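Local coordinates for major allergen Alt a 1 (PDB 3V0R), which may bind host plant thaumatin-like proteins and inhibit their beta-glucanase activity, and is a secreted fungal allergen that forms a disulfide-linked beta-barrel homodimer, at residues A[13-18]-A[39-44]; A[35-40]-A[47-52]. All coordinates share one frame; numbering follows the deposited sequence.

Contact 1. Residues A[13-18]-A[39-44]; sequences DYVWKI and KATNGG. With 8AC (8-aminooctanoic acid), chain L; 0FU (2,5,6-triaminopyrimidin-4-ol), chain J; SO4 (sulfate ion), chain B.
K17 and K39 face each other as an antiparallel hydrogen-bonded pair where strands 15-25 and 33-40 run side by side: K17 N gives to K39 O at 2.8 Å and K39 N to K17 O at 2.9 Å. W16 and A40 form the adjoining non-hydrogen-bonded pair, with W16 CD1 3.8 Å from A40 CA. The chain leaves the strand after A40, yet T41 and N42 still reach back to segment 13-18. T41 holds OG1 between its backbone N and carbonyl carbon (chi1 63°), and this hydroxyl gives a 2.7 Å bond to V15 O from above the carbonyl plane. A water donates to the same V15 O and accepts from T41 N, so the carbonyl receives two bonds. Farther along, N42 ND2 donates to D13 OD1 at 2.8 Å in an almost straight bond (176°), in its own amide plane but tilted out of the almost perpendicular carboxylate plane, on the anti side of OD1. The other end of that amide, OD1, accepts from G44 N and closes an Asx turn, while ND2 also reaches V88 O of the second subunit. This close-fitted end contrasts with the lysine side, where the partly exposed K17 and K39 side chains barely meet, K17 NZ 4.5 Å from K39 CD. K17, bent at chi3 (90°), carries NZ to a sulfate at 3.1 Å from its O1, and NZ also bonds N109 OD1 of the third subunit; K39 touches the sulfate with its CE. Beyond D13, 8-aminooctanoic acid runs past D13 OD2, across one face of the Y14 ring to the edge of the W16 ring. The arrangement is the open end of a beta hairpin, extended past its strands by side-chain bonds and supplying D13, Y14 and W16 to the 8-aminooctanoic acid pocket.

Contact 2. Residues A[35-40]-A[47-52]; sequences GFNIKA and DFTCSA. With 0FU (2,5,6-triaminopyrimidin-4-ol), chain M.
Segments 35-40 and 47-52 are antiparallel strands, their axes 4.7 Å apart at closest approach with N-to-C directions 151° apart. F36 with C50 and I38 with F48 are the hydrogen-bonded pairs; G35-S51, N37-T49 and K39-D47 are the non-hydrogen-bonded ones. The straightest bonds run from C50 N to F36 O (2.9 Å) and from I38 N to F48 O (2.8 Å). On the face of F36, I38, F48 and C50, the C50 sulfur lies obliquely beside the F36 ring, SG 3.4 Å from CZ, while C50 O sits over one face of that ring near its rim. F36 has CG between its backbone N and carbonyl carbon (chi1 51°), which brings the ring back over C50. I38 and F48 lie alongside each other and point the same way; I38 CB makes an off-centre CH-pi contact with the ring, and CD1 meets CZ at 3.7 Å. On the other face T49 OG1 gives a 3.1 Å bond to N37 OD1, and the K39 chain passes slantwise by the D47 carboxylate, its CE 3.5 Å from D47 OD2, while K39 NZ stays 4.4 Å from that oxygen, beyond a salt bridge. A triaminopyrimidinol packs against G35 CA and S51 CB. Strand 15-25 flanks 33-40, the disulfide from C50 to C65, just past strand 63-64, joins 47-53 to that region, and F73 of strand 72-76 meets the F36 ring edge-to-face.

Overall arrangement
Strand 33-40 is common to both contacts: in contact 1 it pairs with strand 15-25, in contact 2 with strand 47-53, and K39 and A40 belong to each. Their centres lie 12 Å apart. Apolar side chains of the two contacts pack on each other, with W16 CE3 3.4 Å from I38 CG2 and I18 CG2 3.7 Å from F36 CD2. Contact 2 lies nearer the middle of the chain, about 7 Å from its centre to the chain's centre, against about 14 Å for contact 1. Different ligand sites border them: 8-aminooctanoic acid and one triaminopyrimidinol beside 13-18, another triaminopyrimidinol beside 35-40 and 47-52. Both contacts touch the second subunit.

Contact 1. Residues A[13-18]-A[39-44]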
loop_
_atom_site.group_PDB
_atom_site.type_symbol
_atom_site.label_atom_id
_atom_site.label_comp_id
_atom_site.label_asym_id
_atom_site.label_seq_id
_atom_site.Cartn_x
_atom_site.Cartn_y
_atom_site.Cartn_z
ATOM N N ASP A 13 21.806 -16.819 -9.470
ATOM C CA ASP A 13 21.788 -15.434 -8.987
ATOM C C ASP A 13 20.894 -14.552 -9.838
ATOM O O ASP A 13 20.441 -13.521 -9.364
ATOM C CB ASP A 13 23.179 -14.838 -8.995
ATOM C CG ASP A 13 24.051 -15.300 -7.833
ATOM O OD1 ASP A 13 23.575 -15.702 -6.790
ATOM O OD2 ASP A 13 25.293 -15.269 -8.004
ATOM N N TYR A 14 20.706 -14.925 -11.122
ATOM C CA TYR A 14 19.902 -14.124 -12.057
ATOM C C TYR A 14 18.637 -14.859 -12.494
ATOM O O TYR A 14 18.010 -14.510 -13.493
ATOM C CB TYR A 14 20.779 -13.741 -13.255
ATOM C CG TYR A 14 21.879 -12.792 -12.812
ATOM C CD1 TYR A 14 23.133 -13.254 -12.555
ATOM C CD2 TYR A 14 21.603 -11.450 -12.602
ATOM C CE1 TYR A 14 24.153 -12.403 -12.110
ATOM C CE2 TYR A 14 22.616 -10.593 -12.175
ATOM C CZ TYR A 14 23.836 -11.093 -11.908
ATOM O OH TYR A 14 24.834 -10.251 -11.471
ATOM N N VAL A 15 18.264 -15.867 -11.717
ATOM C CA VAL A 15 17.063 -16.665 -11.942
ATOM C C VAL A 15 16.065 -16.514 -10.807
ATOM O O VAL A 15 16.404 -16.708 -9.611
ATOM C CB VAL A 15 17.464 -18.150 -12.104
ATOM C CG1 VAL A 15 16.196 -19.010 -12.340
ATOM C CG2 VAL A 15 18.442 -18.301 -13.277
ATOM N N TRP A 16 14.856 -16.082 -11.148
ATOM C CA TRP A 16 13.777 -15.850 -10.198
ATOM C C TRP A 16 12.614 -16.731 -10.490
ATOM O O TRP A 16 12.394 -17.083 -11.669
ATOM C CB TRP A 16 13.341 -14.403 -10.209
ATOM C CG TRP A 16 14.349 -13.395 -9.761
ATOM C CD1 TRP A 16 15.539 -13.603 -9.115
ATOM C CD2 TRP A 16 14.264 -11.933 -9.918
ATOM N NE1 TRP A 16 16.161 -12.411 -8.860
ATOM C CE2 TRP A 16 15.415 -11.386 -9.331
ATOM C CE3 TRP A 16 13.344 -11.088 -10.509
ATOM C CZ2 TRP A 16 15.658 -10.019 -9.310
ATOM C CZ3 TRP A 16 13.573 -9.732 -10.463
ATOM C CH2 TRP A 16 14.742 -9.214 -9.921
ATOM N N LYS A 17 11.813 -17.065 -9.465
ATOM C CA LYS A 17 10.640 -17.927 -9.630
ATOM C C LYS A 17 9.428 -17.043 -9.660
ATOM O O LYS A 17 9.327 -16.118 -8.828
ATOM C CB LYS A 17 10.546 -18.827 -8.404
ATOM C CG LYS A 17 9.375 -19.796 -8.451
ATOM C CD LYS A 17 9.423 -20.722 -7.225
ATOM C CE LYS A 17 8.629 -20.089 -6.092
ATOM N NZ LYS A 17 8.484 -21.013 -4.909
ATOM N N ILE A 18 8.512 -17.315 -10.596
ATOM C CA ILE A 18 7.276 -16.600 -10.747
ATOM C C ILE A 18 6.184 -17.602 -10.366
ATOM O O ILE A 18 6.160 -18.755 -10.795
ATOM C CB ILE A 18 7.004 -16.078 -12.173
ATOM C CG1 ILE A 18 8.222 -15.342 -12.710
ATOM C CG2 ILE A 18 5.695 -15.246 -12.182
ATOM C CD1 ILE A 18 8.526 -13.989 -12.069
ATOM N N LYS A 39 10.175 -14.354 -6.650
ATOM C CA LYS A 39 11.061 -14.773 -5.559
ATOM C C LYS A 39 12.448 -15.123 -6.038
ATOM O O LYS A 39 12.597 -15.831 -7.046
ATOM C CB LYS A 39 10.431 -15.974 -4.839
ATOM C CG LYS A 39 11.095 -16.340 -3.533
ATOM C CD LYS A 39 10.476 -17.545 -2.846
ATOM C CE LYS A 39 10.848 -17.574 -1.363
ATOM N NZ LYS A 39 12.314 -17.526 -1.147
ATOM N N ALA A 40 13.472 -14.667 -5.347
ATOM C CA ALA A 40 14.834 -15.088 -5.650
ATOM C C ALA A 40 14.989 -16.566 -5.403
ATOM O O ALA A 40 14.272 -17.135 -4.563
ATOM C CB ALA A 40 15.866 -14.322 -4.809
ATOM N N THR A 41 15.858 -17.205 -6.173
ATOM C CA THR A 41 16.169 -18.629 -5.999
ATOM C C THR A 41 17.519 -18.882 -5.354
ATOM O O THR A 41 17.857 -20.021 -5.079
ATOM C CB THR A 41 16.169 -19.351 -7.365
ATOM O OG1 THR A 41 17.203 -18.828 -8.203
ATOM C CG2 THR A 41 14.817 -19.173 -8.084
ATOM N N ASN A 42 18.335 -17.857 -5.141
ATOM C CA ASN A 42 19.682 -18.031 -4.701
ATOM C C ASN A 42 19.869 -17.895 -3.173
ATOM O O ASN A 42 21.005 -17.670 -2.718
ATOM C CB ASN A 42 20.608 -17.054 -5.419
ATOM C CG ASN A 42 20.424 -15.600 -4.948
ATOM O OD1 ASN A 42 19.417 -15.281 -4.279
ATOM N ND2 ASN A 42 21.368 -14.715 -5.353
ATOM N N GLY A 43 18.793 -17.985 -2.410
ATOM C CA GLY A 43 18.850 -17.783 -0.957
ATOM C C GLY A 43 18.801 -16.316 -0.535
ATOM O O GLY A 43 18.766 -16.029 0.633
ATOM N N GLY A 44 18.752 -15.371 -1.486
ATOM C CA GLY A 44 18.500 -13.992 -1.098
ATOM C C GLY A 44 17.077 -13.752 -0.621
ATOM O O GLY A 44 16.191 -14.532 -0.827
HETATM N NAA 8AC L . 28.081 -11.708 -6.934
HETATM O OAB 8AC L . 19.131 -8.708 -10.820
HETATM O OAC 8AC L . 18.748 -7.985 -8.842
HETATM C CAD 8AC L . 26.785 -11.030 -6.785
HETATM C CAE 8AC L . 25.750 -11.782 -7.592
HETATM C CAF 8AC L . 24.347 -11.580 -7.054
HETATM C CAG 8AC L . 23.641 -10.571 -7.969
HETATM C CAH 8AC L . 22.186 -10.849 -8.080
HETATM C CAI 8AC L . 21.480 -9.622 -8.729
HETATM C CAJ 8AC L . 20.082 -10.004 -9.157
HETATM C CAK 8AC L . 19.269 -8.777 -9.620
HETATM C C4 0FU J . 24.423 -6.878 -7.685
HETATM N N3 0FU J . 25.700 -7.285 -7.913
HETATM C C2 0FU J . 26.189 -7.462 -9.171
HETATM N NAA 0FU J . 27.459 -7.864 -9.327
HETATM N N1 0FU J . 25.426 -7.236 -10.263
HETATM C C6 0FU J . 24.135 -6.828 -10.092
HETATM N NAB 0FU J . 23.380 -6.606 -11.142
HETATM C C5 0FU J . 23.590 -6.635 -8.791
HETATM N NAC 0FU J . 22.314 -6.224 -8.573
HETATM O O4 0FU J . 23.898 -6.700 -6.422
HETATM S S SO4 B . 6.855 -19.851 -1.675
HETATM O O1 SO4 B . 6.975 -19.152 -3.002
HETATM O O2 SO4 B . 6.948 -21.321 -1.922
HETATM O O3 SO4 B . 7.970 -19.392 -0.786
HETATM O O4 SO4 B . 5.563 -19.617 -0.965
HETATM O O HOH W 1 18.106 -15.637 -7.317
#

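Contact 2. Residues A[35-40]-A[47-52]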
loop_
_atom_site.group_PDB
_atom_site.type_symbol
_atom_site.label_atom_id
_atom_site.label_comp_id
_atom_site.label_asym_id
_atom_site.label_seq_id
_atom_site.Cartn_x
_atom_site.Cartn_y
_atom_site.Cartn_z
ATOM N N GLY A 35 -1.535 -9.860 -11.580
ATOM C CA GLY A 35 -0.456 -9.946 -10.638
ATOM C C GLY A 35 0.195 -11.299 -10.507
ATOM O O GLY A 35 -0.337 -12.306 -10.957
ATOM N N PHE A 36 1.350 -11.313 -9.833
ATOM C CA PHE A 36 2.107 -12.542 -9.643
ATOM C C PHE A 36 3.184 -12.303 -8.613
ATOM O O PHE A 36 3.457 -11.171 -8.269
ATOM C CB PHE A 36 2.730 -13.033 -10.978
ATOM C CG PHE A 36 3.479 -11.980 -11.689
ATOM C CD1 PHE A 36 2.836 -11.162 -12.631
ATOM C CD2 PHE A 36 4.847 -11.770 -11.431
ATOM C CE1 PHE A 36 3.526 -10.146 -13.259
ATOM C CE2 PHE A 36 5.538 -10.735 -12.074
ATOM C CZ PHE A 36 4.877 -9.936 -12.982
ATOM N N ASN A 37 3.698 -13.361 -8.028
ATOM C CA ASN A 37 4.744 -13.279 -7.000
ATOM C C ASN A 37 6.080 -13.530 -7.663
ATOM O O ASN A 37 6.175 -14.381 -8.608
ATOM C CB ASN A 37 4.524 -14.340 -5.919
ATOM C CG ASN A 37 3.315 -14.043 -5.018
ATOM O OD1 ASN A 37 2.838 -12.872 -4.934
ATOM N ND2 ASN A 37 2.844 -15.088 -4.276
ATOM N N ILE A 38 7.100 -12.823 -7.222
ATOM C CA ILE A 38 8.481 -12.997 -7.728
ATOM C C ILE A 38 9.396 -13.302 -6.555
ATOM O O ILE A 38 9.371 -12.560 -5.532
ATOM C CB ILE A 38 8.981 -11.729 -8.358
ATOM C CG1 ILE A 38 8.088 -11.307 -9.528
ATOM C CG2 ILE A 38 10.467 -11.861 -8.772
ATOM C CD1 ILE A 38 8.635 -10.085 -10.244
ATOM N N LYS A 39 10.175 -14.354 -6.650
ATOM C CA LYS A 39 11.061 -14.773 -5.559
ATOM C C LYS A 39 12.448 -15.123 -6.038
ATOM O O LYS A 39 12.597 -15.831 -7.046
ATOM C CB LYS A 39 10.431 -15.974 -4.839
ATOM C CG LYS A 39 11.095 -16.340 -3.533
ATOM C CD LYS A 39 10.476 -17.545 -2.846
ATOM C CE LYS A 39 10.848 -17.574 -1.363
ATOM N NZ LYS A 39 12.314 -17.526 -1.147
ATOM N N ALA A 40 13.472 -14.667 -5.347
ATOM C CA ALA A 40 14.834 -15.088 -5.650
ATOM C C ALA A 40 14.989 -16.566 -5.403
ATOM O O ALA A 40 14.272 -17.135 -4.563
ATOM C CB ALA A 40 15.866 -14.322 -4.809
ATOM N N ASP A 47 11.304 -11.298 -2.428
ATOM C CA ASP A 47 10.064 -12.015 -2.463
ATOM C C ASP A 47 8.976 -10.983 -2.415
ATOM O O ASP A 47 8.694 -10.437 -1.337
ATOM C CB ASP A 47 9.986 -12.976 -1.274
ATOM C CG ASP A 47 8.883 -14.009 -1.406
ATOM O OD1 ASP A 47 8.074 -13.921 -2.335
ATOM O OD2 ASP A 47 8.813 -14.907 -0.547
ATOM N N PHE A 48 8.353 -10.672 -3.538
ATOM C CA PHE A 48 7.387 -9.630 -3.550
ATOM C C PHE A 48 6.335 -9.828 -4.624
ATOM O O PHE A 48 6.455 -10.728 -5.473
ATOM C CB PHE A 48 8.072 -8.314 -3.772
ATOM C CG PHE A 48 8.689 -8.155 -5.090
ATOM C CD1 PHE A 48 8.086 -7.323 -6.054
ATOM C CD2 PHE A 48 9.825 -8.788 -5.411
ATOM C CE1 PHE A 48 8.648 -7.157 -7.289
ATOM C CE2 PHE A 48 10.404 -8.654 -6.654
ATOM C CZ PHE A 48 9.833 -7.807 -7.589
ATOM N N THR A 49 5.278 -9.025 -4.525
ATOM C CA THR A 49 4.190 -9.044 -5.508
ATOM C C THR A 49 4.371 -7.981 -6.549
ATOM O O THR A 49 4.751 -6.812 -6.273
ATOM C CB THR A 49 2.828 -8.919 -4.836
ATOM O OG1 THR A 49 2.704 -9.971 -3.890
ATOM C CG2 THR A 49 1.701 -9.168 -5.903
ATOM N N CYS A 50 4.197 -8.380 -7.788
ATOM C CA CYS A 50 4.182 -7.472 -8.856
ATOM C C CYS A 50 2.739 -7.437 -9.395
ATOM O O CYS A 50 2.205 -8.478 -9.750
ATOM C CB CYS A 50 5.211 -7.995 -9.878
ATOM S SG CYS A 50 5.358 -6.964 -11.314
ATOM N N SER A 51 2.101 -6.258 -9.416
ATOM C CA SER A 51 0.721 -6.193 -9.887
ATOM C C SER A 51 0.360 -4.868 -10.451
ATOM O O SER A 51 1.017 -3.849 -10.191
ATOM C CB SER A 51 -0.205 -6.488 -8.716
ATOM O OG SER A 51 -0.133 -5.427 -7.778
ATOM N N ALA A 52 -0.742 -4.838 -11.158
ATOM C CA ALA A 52 -1.300 -3.603 -11.652
ATOM C C ALA A 52 -2.829 -3.728 -11.792
ATOM O O ALA A 52 -3.369 -4.831 -12.060
ATOM C CB ALA A 52 -0.702 -3.258 -13.039
HETATM C C4 0FU M . -1.982 -8.375 -5.981
HETATM N N3 0FU M . -2.799 -8.221 -7.029
HETATM C C2 0FU M . -2.939 -9.218 -7.928
HETATM N NAA 0FU M . -3.783 -8.992 -8.956
HETATM N N1 0FU M . -2.277 -10.406 -7.797
HETATM C C6 0FU M . -1.444 -10.596 -6.764
HETATM N NAB 0FU M . -0.760 -11.739 -6.622
HETATM C C5 0FU M . -1.300 -9.560 -5.830
HETATM N NAC 0FU M . -0.494 -9.640 -4.772
HETATM O O4 0FU M . -1.797 -7.428 -5.026
#